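Local coordinates for hypothetical protein Atu2299 (Agrobacterium tumefaciens, PDB 2HLY) that is of unknown function, a DUF2026 family member whose family is grouped with the papain-like (CA clan) peptidases, at residues F120-A129 and Q136-S144. Numbering follows the deposited sequence.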
ATOM      1  N   PHE A 120      -7.522   4.435   0.193  1.00  8.33           N
ATOM      2  CA  PHE A 120      -8.005   3.860  -1.070  1.00  8.06           C
ATOM      3  C   PHE A 120      -8.385   2.384  -0.896  1.00  7.90           C
ATOM      4  O   PHE A 120      -7.533   1.520  -0.732  1.00  8.16           O
ATOM      5  CB  PHE A 120      -7.010   3.990  -2.236  1.00  8.49           C
ATOM      6  CG  PHE A 120      -7.626   3.576  -3.531  1.00  8.19           C
ATOM      7  CD1 PHE A 120      -8.348   4.500  -4.291  1.00 10.74           C
ATOM      8  CD2 PHE A 120      -7.584   2.237  -3.937  1.00  8.68           C
ATOM      9  CE1 PHE A 120      -8.991   4.107  -5.478  1.00 12.25           C
ATOM     10  CE2 PHE A 120      -8.247   1.828  -5.105  1.00  9.41           C
ATOM     11  CZ  PHE A 120      -8.935   2.777  -5.877  1.00 11.71           C
ATOM     12  N   GLN A 121      -9.691   2.127  -0.940  1.00  8.06           N
ATOM     13  CA  GLN A 121     -10.232   0.767  -0.845  1.00  8.31           C
ATOM     14  C   GLN A 121     -11.555   0.809  -1.626  1.00  8.99           C
ATOM     15  O   GLN A 121     -12.528   1.437  -1.182  1.00  9.74           O
ATOM     16  CB  GLN A 121     -10.482   0.395   0.623  1.00  9.01           C
ATOM     17  CG  GLN A 121     -11.099  -1.014   0.761  1.00  8.83           C
ATOM     18  CD  GLN A 121     -11.471  -1.432   2.173  1.00  7.94           C
ATOM     19  OE1 GLN A 121     -11.934  -2.556   2.360  1.00  9.38           O
ATOM     20  NE2 GLN A 121     -11.268  -0.550   3.161  1.00  9.60           N
ATOM     21  N   ARG A 122     -11.563   0.167  -2.796  1.00  8.44           N
ATOM     22  CA  ARG A 122     -12.727   0.235  -3.699  1.00  9.61           C
ATOM     23  C   ARG A 122     -12.916  -1.115  -4.398  1.00  9.42           C
ATOM     24  O   ARG A 122     -11.946  -1.850  -4.588  1.00  9.31           O
ATOM     25  CB  ARG A 122     -12.543   1.336  -4.752  1.00  9.76           C
ATOM     26  CG  ARG A 122     -12.326   2.761  -4.206  1.00 10.97           C
ATOM     27  CD  ARG A 122     -12.599   3.835  -5.278  1.00 11.28           C
ATOM     28  NE  ARG A 122     -13.997   3.762  -5.693  1.00 12.32           N
ATOM     29  CZ  ARG A 122     -14.444   3.869  -6.949  1.00 12.83           C
ATOM     30  NH1 ARG A 122     -13.612   4.092  -7.975  1.00 13.72           N
ATOM     31  NH2 ARG A 122     -15.740   3.731  -7.194  1.00 14.46           N
ATOM     32  N   PRO A 123     -14.156  -1.437  -4.817  1.00 10.10           N
ATOM     33  CA  PRO A 123     -14.340  -2.714  -5.509  1.00 10.02           C
ATOM     34  C   PRO A 123     -13.577  -2.739  -6.837  1.00 10.09           C
ATOM     35  O   PRO A 123     -13.593  -1.760  -7.575  1.00 10.19           O
ATOM     36  CB  PRO A 123     -15.861  -2.773  -5.771  1.00 10.41           C
ATOM     37  CG  PRO A 123     -16.468  -1.801  -4.777  1.00 11.49           C
ATOM     38  CD  PRO A 123     -15.424  -0.698  -4.666  1.00 10.58           C
ATOM     39  N   LEU A 124     -12.918  -3.853  -7.135  1.00 10.19           N
ATOM     40  CA  LEU A 124     -12.257  -3.977  -8.442  1.00 10.48           C
ATOM     41  C   LEU A 124     -13.261  -3.822  -9.582  1.00 10.66           C
ATOM     42  O   LEU A 124     -12.929  -3.312 -10.667  1.00 11.38           O
ATOM     43  CB  LEU A 124     -11.543  -5.327  -8.557  1.00 10.82           C
ATOM     44  CG  LEU A 124     -10.151  -5.396  -7.943  1.00 13.53           C
ATOM     45  CD1 LEU A 124      -9.745  -6.854  -7.787  1.00 17.45           C
ATOM     46  CD2 LEU A 124      -9.161  -4.654  -8.818  1.00 16.05           C
ATOM     47  N   SER A 125     -14.499  -4.252  -9.324  1.00 10.93           N
ATOM     48  CA  SER A 125     -15.587  -4.143 -10.299  1.00 10.85           C
ATOM     49  C   SER A 125     -15.904  -2.688 -10.686  1.00 11.03           C
ATOM     50  O   SER A 125     -16.563  -2.436 -11.687  1.00 11.72           O
ATOM     51  CB  SER A 125     -16.837  -4.829  -9.745  1.00 10.94           C
ATOM     52  OG  SER A 125     -17.192  -4.281  -8.488  1.00 13.03           O
ATOM     53  N   ALA A 126     -15.435  -1.741  -9.878  1.00  9.41           N
ATOM     54  CA  ALA A 126     -15.601  -0.316 -10.148  1.00  9.08           C
ATOM     55  C   ALA A 126     -14.479   0.297 -11.008  1.00  9.43           C
ATOM     56  O   ALA A 126     -14.520   1.489 -11.341  1.00  9.58           O
ATOM     57  CB  ALA A 126     -15.734   0.450  -8.822  1.00  8.47           C
ATOM     58  N   MET A 127     -13.483  -0.510 -11.364  1.00 10.07           N
ATOM     59  CA  MET A 127     -12.345   0.002 -12.146  1.00 10.19           C
ATOM     60  C   MET A 127     -12.750   0.675 -13.449  1.00 10.37           C
ATOM     61  O   MET A 127     -13.616   0.182 -14.185  1.00 10.54           O
ATOM     62  CB  MET A 127     -11.339  -1.109 -12.457  1.00  9.94           C
ATOM     63  CG  MET A 127     -10.002  -0.549 -12.948  1.00 10.27           C
ATOM     64  SD  MET A 127      -8.808  -1.842 -13.247  1.00 12.12           S
ATOM     65  CE  MET A 127      -9.249  -2.415 -14.875  1.00 15.84           C
ATOM     66  N   ALA A 128     -12.102   1.802 -13.719  1.00 10.14           N
ATOM     67  CA  ALA A 128     -12.269   2.534 -14.976  1.00 10.61           C
ATOM     68  C   ALA A 128     -11.718   1.760 -16.190  1.00 11.10           C
ATOM     69  O   ALA A 128     -11.056   0.737 -16.052  1.00 10.68           O
ATOM     70  CB  ALA A 128     -11.611   3.900 -14.875  1.00 11.38           C
ATOM     71  N   ALA A 129     -12.007   2.268 -17.388  1.00 11.45           N
ATOM     72  CA  ALA A 129     -11.642   1.554 -18.611  1.00 11.51           C
ATOM     73  C   ALA A 129     -10.206   1.780 -19.060  1.00 11.96           C
ATOM     74  O   ALA A 129      -9.651   0.972 -19.820  1.00 12.83           O
ATOM     75  CB  ALA A 129     -12.604   1.941 -19.728  1.00 11.80           C
ATOM     76  N   GLN A 136     -13.845  11.120 -12.424  1.00 13.73           N
ATOM     77  CA  GLN A 136     -14.444  11.342 -11.110  1.00 13.63           C
ATOM     78  C   GLN A 136     -13.457  11.003  -9.998  1.00 12.66           C
ATOM     79  O   GLN A 136     -12.725  10.014 -10.094  1.00 12.22           O
ATOM     80  CB  GLN A 136     -15.699  10.486 -10.974  1.00 13.92           C
ATOM     81  CG  GLN A 136     -16.501  10.746  -9.711  1.00 14.87           C
ATOM     82  CD  GLN A 136     -17.818   9.984  -9.668  1.00 16.00           C
ATOM     83  OE1 GLN A 136     -17.915   8.824 -10.102  1.00 18.97           O
ATOM     84  NE2 GLN A 136     -18.846  10.636  -9.127  1.00 19.66           N
ATOM     85  N   SER A 137     -13.437  11.819  -8.946  1.00 12.20           N
ATOM     86  CA  SER A 137     -12.579  11.533  -7.794  1.00 11.48           C
ATOM     87  C   SER A 137     -12.856  10.120  -7.274  1.00 11.30           C
ATOM     88  O   SER A 137     -14.022   9.717  -7.096  1.00 12.62           O
ATOM     89  CB  SER A 137     -12.806  12.562  -6.681  1.00 12.01           C
ATOM     90  OG  SER A 137     -11.948  12.329  -5.574  1.00 12.41           O
ATOM     91  N   GLY A 138     -11.769   9.384  -7.056  1.00 10.78           N
ATOM     92  CA  GLY A 138     -11.817   7.999  -6.637  1.00 10.18           C
ATOM     93  C   GLY A 138     -11.712   7.010  -7.786  1.00 10.41           C
ATOM     94  O   GLY A 138     -11.515   5.815  -7.556  1.00  9.98           O
ATOM     95  N   ASP A 139     -11.866   7.489  -9.022  1.00 10.36           N
ATOM     96  CA  ASP A 139     -11.662   6.621 -10.193  1.00 10.53           C
ATOM     97  C   ASP A 139     -10.243   6.065 -10.213  1.00  9.96           C
ATOM     98  O   ASP A 139      -9.288   6.727  -9.804  1.00  9.62           O
ATOM     99  CB  ASP A 139     -11.886   7.383 -11.493  1.00 11.35           C
ATOM    100  CG  ASP A 139     -13.344   7.429 -11.918  1.00 15.47           C
ATOM    101  OD1 ASP A 139     -14.148   6.582 -11.460  1.00 19.68           O
ATOM    102  OD2 ASP A 139     -13.684   8.321 -12.729  1.00 16.68           O
ATOM    103  N   PHE A 140     -10.112   4.839 -10.722  1.00  9.41           N
ATOM    104  CA  PHE A 140      -8.804   4.211 -10.794  1.00  9.34           C
ATOM    105  C   PHE A 140      -8.722   3.283 -11.974  1.00  8.63           C
ATOM    106  O   PHE A 140      -9.737   2.761 -12.451  1.00  8.44           O
ATOM    107  CB  PHE A 140      -8.474   3.434  -9.512  1.00  9.30           C
ATOM    108  CG  PHE A 140      -9.334   2.194  -9.290  1.00  8.72           C
ATOM    109  CD1 PHE A 140      -8.783   0.930  -9.434  1.00  9.08           C
ATOM    110  CD2 PHE A 140     -10.670   2.297  -8.909  1.00  9.86           C
ATOM    111  CE1 PHE A 140      -9.556  -0.228  -9.213  1.00  9.96           C
ATOM    112  CE2 PHE A 140     -11.444   1.146  -8.682  1.00  8.55           C
ATOM    113  CZ  PHE A 140     -10.899  -0.102  -8.845  1.00 10.01           C
ATOM    114  N   PHE A 141      -7.500   3.108 -12.463  1.00  8.53           N
ATOM    115  CA  PHE A 141      -7.264   2.151 -13.529  1.00  8.48           C
ATOM    116  C   PHE A 141      -5.965   1.420 -13.243  1.00  8.30           C
ATOM    117  O   PHE A 141      -4.946   2.048 -12.941  1.00  8.84           O
ATOM    118  CB  PHE A 141      -7.210   2.829 -14.905  1.00  9.35           C
ATOM    119  CG  PHE A 141      -6.836   1.879 -16.002  1.00  9.27           C
ATOM    120  CD1 PHE A 141      -7.762   0.955 -16.487  1.00 10.47           C
ATOM    121  CD2 PHE A 141      -5.537   1.881 -16.521  1.00 10.06           C
ATOM    122  CE1 PHE A 141      -7.396   0.036 -17.485  1.00 11.36           C
ATOM    123  CE2 PHE A 141      -5.167   0.980 -17.526  1.00 11.52           C
ATOM    124  CZ  PHE A 141      -6.085   0.053 -17.991  1.00 11.58           C
ATOM    125  N   TYR A 142      -6.017   0.100 -13.370  1.00  8.32           N
ATOM    126  CA  TYR A 142      -4.853  -0.771 -13.189  1.00  8.85           C
ATOM    127  C   TYR A 142      -4.614  -1.637 -14.417  1.00  9.54           C
ATOM    128  O   TYR A 142      -5.572  -2.186 -15.000  1.00 10.73           O
ATOM    129  CB  TYR A 142      -5.093  -1.756 -12.053  1.00  8.74           C
ATOM    130  CG  TYR A 142      -5.229  -1.211 -10.663  1.00  8.40           C
ATOM    131  CD1 TYR A 142      -4.596  -0.030 -10.261  1.00 10.26           C
ATOM    132  CD2 TYR A 142      -5.994  -1.908  -9.727  1.00 10.75           C
ATOM    133  CE1 TYR A 142      -4.711   0.437  -8.931  1.00  9.55           C
ATOM    134  CE2 TYR A 142      -6.121  -1.451  -8.414  1.00 11.96           C
ATOM    135  CZ  TYR A 142      -5.488  -0.280  -8.031  1.00  8.70           C
ATOM    136  OH  TYR A 142      -5.592   0.140  -6.724  1.00  9.13           O
ATOM    137  N   ARG A 143      -3.345  -1.772 -14.798  1.00  9.89           N
ATOM    138  CA  ARG A 143      -2.947  -2.838 -15.714  1.00 10.62           C
ATOM    139  C   ARG A 143      -1.852  -3.646 -15.064  1.00 10.12           C
ATOM    140  O   ARG A 143      -0.707  -3.178 -14.940  1.00 10.01           O
ATOM    141  CB  ARG A 143      -2.498  -2.313 -17.074  1.00 11.06           C
ATOM    142  CG  ARG A 143      -2.169  -3.455 -18.023  1.00 15.32           C
ATOM    143  CD  ARG A 143      -1.784  -2.981 -19.399  1.00 20.21           C
ATOM    144  NE  ARG A 143      -0.531  -2.235 -19.389  1.00 24.92           N
ATOM    145  CZ  ARG A 143      -0.425  -0.964 -19.771  1.00 28.14           C
ATOM    146  NH1 ARG A 143      -1.495  -0.306 -20.205  1.00 28.82           N
ATOM    147  NH2 ARG A 143       0.751  -0.350 -19.731  1.00 28.47           N
ATOM    148  N   SER A 144      -2.212  -4.859 -14.656  1.00 10.90           N
ATOM    149  CA  SER A 144      -1.252  -5.795 -14.105  1.00 11.97           C
ATOM    150  C   SER A 144      -0.211  -6.167 -15.160  1.00 12.94           C
ATOM    151  O   SER A 144      -0.557  -6.471 -16.301  1.00 13.61           O
ATOM    152  CB  SER A 144      -1.951  -7.064 -13.600  1.00 13.35           C
ATOM    153  OG  SER A 144      -0.988  -7.948 -13.039  1.00 14.27           O
TER
HETATM  154  O   HOH W   1     -13.073   3.897 -11.193  1.00 14.22           O
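The F140 ring is clamped between F120 and M127. From one side F120 comes edge-on, its CZ 3.5 Å from CG of F140, in an edge-to-face stack with the planes at 74°. CA of M127 lies over the opposite face as a CH-pi contact, 4.0 Å from the F140 ring centroid, while P123 O and R122 NH1 sit at the rim. A chi1 of 68° sets CG of F140 between its own N and carbonyl carbon, turning the ring toward the 3-10 segment 124-126. The two strands, 120-123 and 140-144, run at 80° to each other and are edge strands of separate antiparallel sheets; the loop after the 3-10 segment ties them together, A128 N bonding to F140 O (2.8 Å). M127, extended as far as SD and then bent at its methyl, brings the sulfur to Y142 N for a weak 3.4 Å bond, with oblique Met-aromatic contacts to F140 and F141. Near the turn 136-139, R122 NH1 makes a short but bent, weak bond to G138 O (2.7 Å). A water accepts from R122 NH1 and F140 N, with A126 O and D139 OD1 also within hydrogen-bonding distance. Y142 OH meets the F120 ring obliquely and hydrogen-bonds to Y63 OH.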